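Local coordinates for 6-carboxyhexanoate--coa ligase (Bacillus subtilis, PDB 5FLG), which belongs to the 6-carboxyhexanoate--CoA ligase (pimeloyl-CoA synthase) family and binds phosphoaminophosphonic acid-adenylate ester, pimelic acid and magnesium, at residues V147-W160 and H169-V182. Residues are numbered along the deposited sequence; the frame is centred on the assembly and turned at random.
With ANP (phosphoaminophosphonic acid-adenylate ester), chain D; PML (pimelic acid), chain C.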
loop_
_atom_site.group_PDB
_atom_site.type_symbol
_atom_site.label_atom_id
_atom_site.label_comp_id
_atom_site.label_asym_id
_atom_site.label_seq_id
_atom_site.Cartn_x
_atom_site.Cartn_y
_atom_site.Cartn_z
ATOM N N VAL A 147 0.929 5.704 15.807
ATOM C CA VAL A 147 0.144 4.738 16.540
ATOM C C VAL A 147 -0.764 3.989 15.575
ATOM O O VAL A 147 -1.386 4.587 14.692
ATOM C CB VAL A 147 -0.701 5.448 17.605
ATOM C CG1 VAL A 147 -1.516 4.439 18.396
ATOM C CG2 VAL A 147 0.218 6.253 18.532
ATOM N N SER A 148 -0.739 2.674 15.677
ATOM C CA SER A 148 -1.415 1.853 14.732
ATOM C C SER A 148 -2.195 0.730 15.446
ATOM O O SER A 148 -2.025 0.512 16.646
ATOM C CB SER A 148 -0.373 1.296 13.786
ATOM O OG SER A 148 -0.973 0.635 12.706
ATOM N N ARG A 149 -3.024 0.010 14.692
ATOM C CA ARG A 149 -3.670 -1.211 15.163
ATOM C C ARG A 149 -4.613 -0.923 16.289
ATOM O O ARG A 149 -4.636 -1.646 17.303
ATOM C CB ARG A 149 -2.639 -2.219 15.622
ATOM C CG ARG A 149 -1.838 -2.756 14.466
ATOM C CD ARG A 149 -0.792 -3.719 14.952
ATOM N NE ARG A 149 -0.090 -4.306 13.817
ATOM C CZ ARG A 149 0.483 -5.497 13.849
ATOM N NH1 ARG A 149 0.525 -6.188 14.997
ATOM N NH2 ARG A 149 1.024 -5.982 12.745
ATOM N N MET A 150 -5.338 0.183 16.157
ATOM C CA MET A 150 -6.448 0.460 17.050
ATOM C C MET A 150 -7.670 0.825 16.217
ATOM O O MET A 150 -7.532 1.304 15.092
ATOM C CB MET A 150 -6.121 1.569 18.012
ATOM C CG MET A 150 -6.047 2.966 17.391
ATOM S SD MET A 150 -4.515 3.235 16.500
ATOM C CE MET A 150 -4.535 4.997 16.247
ATOM N N ASP A 151 -8.857 0.586 16.752
ATOM C CA ASP A 151 -10.110 0.919 16.025
ATOM C C ASP A 151 -11.266 0.773 16.985
ATOM O O ASP A 151 -11.077 0.337 18.139
ATOM C CB ASP A 151 -10.295 -0.054 14.873
ATOM C CG ASP A 151 -11.128 0.529 13.695
ATOM O OD1 ASP A 151 -11.888 1.495 13.898
ATOM O OD2 ASP A 151 -10.930 0.054 12.561
ATOM N N TRP A 152 -12.462 1.133 16.511
ATOM C CA TRP A 152 -13.637 1.227 17.333
ATOM C C TRP A 152 -14.802 0.916 16.402
ATOM O O TRP A 152 -15.122 1.734 15.572
ATOM C CB TRP A 152 -13.772 2.660 17.830
ATOM C CG TRP A 152 -14.772 2.833 18.906
ATOM C CD1 TRP A 152 -15.825 2.017 19.172
ATOM C CD2 TRP A 152 -14.946 3.981 19.725
ATOM N NE1 TRP A 152 -16.590 2.545 20.163
ATOM C CE2 TRP A 152 -16.074 3.761 20.517
ATOM C CE3 TRP A 152 -14.281 5.194 19.838
ATOM C CZ2 TRP A 152 -16.429 4.612 21.551
ATOM C CZ3 TRP A 152 -14.709 6.088 20.758
ATOM C CH2 TRP A 152 -15.775 5.805 21.615
ATOM N N PRO A 153 -15.320 -0.311 16.453
ATOM C CA PRO A 153 -16.480 -0.693 15.653
ATOM C C PRO A 153 -17.579 0.363 15.651
ATOM O O PRO A 153 -18.068 0.820 16.723
ATOM C CB PRO A 153 -16.949 -1.993 16.306
ATOM C CG PRO A 153 -15.688 -2.565 16.939
ATOM C CD PRO A 153 -14.903 -1.375 17.400
ATOM N N ASP A 154 -17.898 0.827 14.444
ATOM C CA ASP A 154 -18.824 1.920 14.309
ATOM C C ASP A 154 -20.093 1.823 15.164
ATOM O O ASP A 154 -20.595 2.816 15.681
ATOM C CB ASP A 154 -19.218 2.073 12.840
ATOM C CG ASP A 154 -19.749 3.435 12.558
ATOM O OD1 ASP A 154 -18.968 4.404 12.769
ATOM O OD2 ASP A 154 -20.992 3.561 12.423
ATOM N N ALA A 155 -20.690 0.662 15.203
ATOM C CA ALA A 155 -22.014 0.530 15.831
ATOM C C ALA A 155 -21.925 0.852 17.320
ATOM O O ALA A 155 -22.735 1.606 17.886
ATOM C CB ALA A 155 -22.538 -0.886 15.608
ATOM N N ASN A 156 -20.817 0.436 17.924
ATOM C CA ASN A 156 -20.612 0.705 19.347
ATOM C C ASN A 156 -20.252 2.176 19.539
ATOM O O ASN A 156 -20.829 2.861 20.359
ATOM C CB ASN A 156 -19.549 -0.258 19.872
ATOM C CG ASN A 156 -19.205 -0.020 21.338
ATOM O OD1 ASN A 156 -18.466 0.891 21.628
ATOM N ND2 ASN A 156 -19.999 -0.585 22.217
ATOM N N PHE A 157 -19.475 2.735 18.626
ATOM C CA PHE A 157 -19.203 4.167 18.676
ATOM C C PHE A 157 -20.441 5.041 18.559
ATOM O O PHE A 157 -20.611 6.005 19.316
ATOM C CB PHE A 157 -18.227 4.580 17.571
ATOM C CG PHE A 157 -18.058 6.067 17.451
ATOM C CD1 PHE A 157 -17.339 6.773 18.404
ATOM C CD2 PHE A 157 -18.561 6.764 16.345
ATOM C CE1 PHE A 157 -17.295 8.163 18.371
ATOM C CE2 PHE A 157 -18.454 8.140 16.267
ATOM C CZ PHE A 157 -17.786 8.840 17.271
ATOM N N GLU A 158 -21.334 4.720 17.628
ATOM C CA GLU A 158 -22.550 5.532 17.486
ATOM C C GLU A 158 -23.389 5.509 18.760
ATOM O O GLU A 158 -23.893 6.550 19.224
ATOM C CB GLU A 158 -23.380 5.023 16.307
ATOM C CG GLU A 158 -22.769 5.312 14.939
ATOM C CD GLU A 158 -23.145 6.686 14.365
ATOM O OE1 GLU A 158 -24.275 7.166 14.622
ATOM O OE2 GLU A 158 -22.322 7.296 13.633
ATOM N N LYS A 159 -23.476 4.347 19.378
ATOM C CA LYS A 159 -24.165 4.243 20.658
ATOM C C LYS A 159 -23.491 5.083 21.727
ATOM O O LYS A 159 -24.138 5.912 22.379
ATOM C CB LYS A 159 -24.209 2.793 21.113
ATOM C CG LYS A 159 -25.238 2.565 22.186
ATOM C CD LYS A 159 -25.772 1.141 22.198
ATOM C CE LYS A 159 -27.067 1.093 22.999
ATOM N NZ LYS A 159 -27.673 -0.267 23.054
ATOM N N TRP A 160 -22.162 5.006 21.790
ATOM C CA TRP A 160 -21.430 5.843 22.735
ATOM C C TRP A 160 -21.665 7.341 22.508
ATOM O O TRP A 160 -21.894 8.114 23.438
ATOM C CB TRP A 160 -19.928 5.529 22.671
ATOM C CG TRP A 160 -19.133 6.499 23.425
ATOM C CD1 TRP A 160 -18.693 6.377 24.717
ATOM C CD2 TRP A 160 -18.610 7.719 22.935
ATOM N NE1 TRP A 160 -17.999 7.507 25.085
ATOM C CE2 TRP A 160 -17.911 8.333 24.001
ATOM C CE3 TRP A 160 -18.689 8.383 21.709
ATOM C CZ2 TRP A 160 -17.273 9.548 23.866
ATOM C CZ3 TRP A 160 -18.084 9.614 21.586
ATOM C CH2 TRP A 160 -17.361 10.177 22.647
ATOM N N HIS A 169 -18.988 11.917 14.855
ATOM C CA HIS A 169 -18.062 12.182 13.761
ATOM C C HIS A 169 -16.892 11.235 13.755
ATOM O O HIS A 169 -16.347 10.858 14.826
ATOM C CB HIS A 169 -17.537 13.615 13.847
ATOM C CG HIS A 169 -18.595 14.656 13.666
ATOM N ND1 HIS A 169 -18.521 15.902 14.255
ATOM C CD2 HIS A 169 -19.775 14.624 12.999
ATOM C CE1 HIS A 169 -19.599 16.601 13.941
ATOM N NE2 HIS A 169 -20.375 15.851 13.176
ATOM N N SER A 170 -16.467 10.876 12.549
ATOM C CA SER A 170 -15.331 9.999 12.374
ATOM C C SER A 170 -14.058 10.517 13.053
ATOM O O SER A 170 -13.235 9.724 13.486
ATOM C CB SER A 170 -15.033 9.845 10.901
ATOM O OG SER A 170 -16.130 9.252 10.263
ATOM N N ARG A 171 -13.813 11.817 12.924
ATOM C CA ARG A 171 -12.667 12.446 13.564
ATOM C C ARG A 171 -12.612 12.042 15.051
ATOM O O ARG A 171 -11.515 11.855 15.618
ATOM C CB ARG A 171 -12.775 13.980 13.470
ATOM C CG ARG A 171 -12.151 14.594 12.234
ATOM C CD ARG A 171 -11.956 16.090 12.412
ATOM N NE ARG A 171 -11.248 16.723 11.287
ATOM C CZ ARG A 171 -11.858 17.396 10.316
ATOM N NH1 ARG A 171 -13.180 17.437 10.289
ATOM N NH2 ARG A 171 -11.172 17.968 9.331
ATOM N N ILE A 172 -13.768 12.086 15.711
ATOM C CA ILE A 172 -13.800 11.897 17.171
ATOM C C ILE A 172 -13.597 10.426 17.491
ATOM O O ILE A 172 -12.767 10.059 18.351
ATOM C CB ILE A 172 -15.102 12.401 17.797
ATOM C CG1 ILE A 172 -15.205 13.912 17.659
ATOM C CG2 ILE A 172 -15.205 11.974 19.252
ATOM C CD1 ILE A 172 -16.619 14.442 17.841
ATOM N N LYS A 173 -14.214 9.578 16.683
ATOM C CA LYS A 173 -13.982 8.138 16.813
ATOM C C LYS A 173 -12.498 7.763 16.697
ATOM O O LYS A 173 -11.960 7.039 17.531
ATOM C CB LYS A 173 -14.750 7.377 15.779
ATOM C CG LYS A 173 -14.712 5.889 16.034
ATOM C CD LYS A 173 -15.505 5.140 14.975
ATOM C CE LYS A 173 -14.992 5.473 13.590
ATOM N NZ LYS A 173 -15.402 4.435 12.652
ATOM N N GLU A 174 -11.837 8.327 15.697
ATOM C CA GLU A 174 -10.437 8.067 15.476
ATOM C C GLU A 174 -9.568 8.630 16.587
ATOM O O GLU A 174 -8.751 7.922 17.138
ATOM C CB GLU A 174 -9.996 8.586 14.099
ATOM C CG GLU A 174 -10.531 7.736 12.943
ATOM C CD GLU A 174 -10.614 8.472 11.581
ATOM O OE1 GLU A 174 -10.159 9.633 11.435
ATOM O OE2 GLU A 174 -11.142 7.873 10.632
ATOM N N ALA A 175 -9.832 9.863 16.995
ATOM C CA ALA A 175 -9.009 10.501 17.968
ATOM C C ALA A 175 -9.164 9.814 19.312
ATOM O O ALA A 175 -8.189 9.657 20.057
ATOM C CB ALA A 175 -9.385 11.953 18.086
ATOM N N LEU A 176 -10.410 9.533 19.689
ATOM C CA LEU A 176 -10.664 8.929 20.993
ATOM C C LEU A 176 -10.125 7.494 21.039
ATOM O O LEU A 176 -9.643 7.024 22.091
ATOM C CB LEU A 176 -12.143 9.030 21.370
ATOM C CG LEU A 176 -12.576 8.574 22.772
ATOM C CD1 LEU A 176 -11.695 9.132 23.903
ATOM C CD2 LEU A 176 -14.025 8.956 22.994
ATOM N N ALA A 177 -10.181 6.782 19.917
ATOM C CA ALA A 177 -9.581 5.452 19.887
ATOM C C ALA A 177 -8.081 5.535 20.117
ATOM O O ALA A 177 -7.505 4.726 20.900
ATOM C CB ALA A 177 -9.856 4.745 18.593
ATOM N N LEU A 178 -7.441 6.464 19.394
ATOM C CA LEU A 178 -6.013 6.696 19.567
ATOM C C LEU A 178 -5.663 7.071 20.998
ATOM O O LEU A 178 -4.741 6.513 21.589
ATOM C CB LEU A 178 -5.530 7.783 18.601
ATOM C CG LEU A 178 -4.015 7.980 18.542
ATOM C CD1 LEU A 178 -3.606 8.616 17.217
ATOM C CD2 LEU A 178 -3.557 8.841 19.712
ATOM N N ALA A 179 -6.342 8.100 21.503
ATOM C CA ALA A 179 -6.059 8.610 22.790
ATOM C C ALA A 179 -6.255 7.566 23.864
ATOM O O ALA A 179 -5.501 7.550 24.821
ATOM C CB ALA A 179 -6.852 9.843 23.111
ATOM N N SER A 180 -7.297 6.750 23.737
ATOM C CA SER A 180 -7.502 5.675 24.689
ATOM C C SER A 180 -6.389 4.619 24.667
ATOM O O SER A 180 -5.912 4.157 25.714
ATOM C CB SER A 180 -8.865 5.032 24.453
ATOM O OG SER A 180 -9.867 5.994 24.638
ATOM N N LYS A 181 -5.987 4.203 23.480
ATOM C CA LYS A 181 -4.864 3.290 23.399
ATOM C C LYS A 181 -3.612 3.906 24.012
ATOM O O LYS A 181 -2.935 3.274 24.827
ATOM C CB LYS A 181 -4.552 2.898 21.965
ATOM C CG LYS A 181 -3.178 2.269 21.850
ATOM C CD LYS A 181 -2.989 1.456 20.587
ATOM C CE LYS A 181 -1.523 1.141 20.415
ATOM N NZ LYS A 181 -1.251 0.224 19.288
ATOM N N VAL A 182 -3.336 5.160 23.654
ATOM C CA VAL A 182 -2.125 5.802 24.084
ATOM C C VAL A 182 -2.132 5.983 25.603
ATOM O O VAL A 182 -1.136 5.730 26.266
ATOM C CB VAL A 182 -1.929 7.134 23.360
ATOM C CG1 VAL A 182 -0.799 7.932 23.986
ATOM C CG2 VAL A 182 -1.619 6.881 21.891
HETATM P PG ANP D . -6.333 12.796 8.600
HETATM O O1G ANP D . -6.687 12.274 7.235
HETATM O O2G ANP D . -6.598 14.270 8.737
HETATM O O3G ANP D . -6.891 12.032 9.756
HETATM P PB ANP D . -3.822 12.428 10.145
HETATM O O1B ANP D . -4.490 11.334 10.901
HETATM O O2B ANP D . -2.395 12.399 9.741
HETATM N N3B ANP D . -4.634 12.609 8.630
HETATM P PA ANP D . -5.115 14.119 12.081
HETATM O O1A ANP D . -5.682 15.459 11.982
HETATM O O2A ANP D . -5.953 12.893 12.308
HETATM O O3A ANP D . -4.074 13.845 10.885
HETATM O "O5'" ANP D . -4.039 14.235 13.328
HETATM C "C5'" ANP D . -3.381 15.442 13.592
HETATM C "C4'" ANP D . -1.895 15.169 13.834
HETATM O "O4'" ANP D . -1.768 14.209 14.891
HETATM C "C3'" ANP D . -1.216 14.570 12.612
HETATM O "O3'" ANP D . -0.630 15.575 11.794
HETATM C "C2'" ANP D . -0.131 13.729 13.219
HETATM O "O2'" ANP D . 0.957 14.580 13.583
HETATM C "C1'" ANP D . -0.800 13.240 14.473
HETATM N N9 ANP D . -1.387 11.922 14.208
HETATM C C8 ANP D . -2.525 11.625 13.485
HETATM N N7 ANP D . -2.778 10.296 13.544
HETATM C C5 ANP D . -1.769 9.734 14.277
HETATM C C6 ANP D . -1.370 8.384 14.704
HETATM N N6 ANP D . -2.067 7.298 14.359
HETATM N N1 ANP D . -0.267 8.243 15.472
HETATM C C2 ANP D . 0.480 9.299 15.812
HETATM N N3 ANP D . 0.165 10.575 15.531
HETATM C C4 ANP D . -0.867 10.814 14.687
HETATM C C1 PML C . -12.260 15.886 18.740
HETATM O O11 PML C . -12.507 15.383 19.885
HETATM O O12 PML C . -13.176 16.500 18.087
HETATM C C2 PML C . -10.775 16.086 18.385
HETATM C C3 PML C . -10.281 15.495 17.074
HETATM C C4 PML C . -9.139 16.297 16.426
HETATM C C5 PML C . -7.924 15.478 16.035
HETATM C C6 PML C . -7.426 15.716 14.612
HETATM C C7 PML C . -8.493 15.388 13.565
HETATM O O71 PML C . -8.967 14.228 13.522
HETATM O O72 PML C . -8.785 16.250 12.697
#
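Lys181 NZ is gripped by three backbone carbonyls: it gives a 2.8 Å hydrogen bond to Ser148 O, nearly in line with that C=O (171°), and others to Leu245 O and Gln248 O. A long, flexible lysine suits this place, since its extended chain carries the ammonium through apolar surroundings to a cluster of carbonyl oxygens that probably stabilises its charge. The motif is a strand-to-helix segment whose helix is followed, after a short turn, by a second helix packed nearly at right angles: 147-160 leaves the nucleotide, passes through edge strand 150-151 and enters helix 154-160, which crosses helix 170-182 at 100°.

At the nucleotide end, Val147 reads the adenine with its backbone, N donating to ANP N1 and O accepting from ANP N6, each at 2.8 Å, while its branched side chain packs on Lys181 and Val182. Met150 bends at chi2 (-77°), which brings CE within 3.8 Å of Leu178 CB; Leu178 in turn sets CD1 3.4 Å from ANP C6, so one leucine serves both the helix packing and the base.

Farther along, aromatic residues supply broad, flat surfaces. Lys173 lays CB over the centre of the Phe157 ring, a CH-pi contact 3.5 Å from the centroid, and its CG and CD continue across the same ring toward a long salt bridge with Asp154. Phe157 CD1 sits over one face of Trp152, toward its rim, and Trp152 NE1 donates in its ring plane to a lone pair of Asn156 OD1. Arg171, paired with Asp197, and Ala175 point away from 147-160 and meet pimelic acid; Ile172 touches both pimelic acid and the aromatic side chains. Leu176 CD2 lies beside both tryptophans, near the edge of Trp152 and 3.4 Å from Trp160 CZ2.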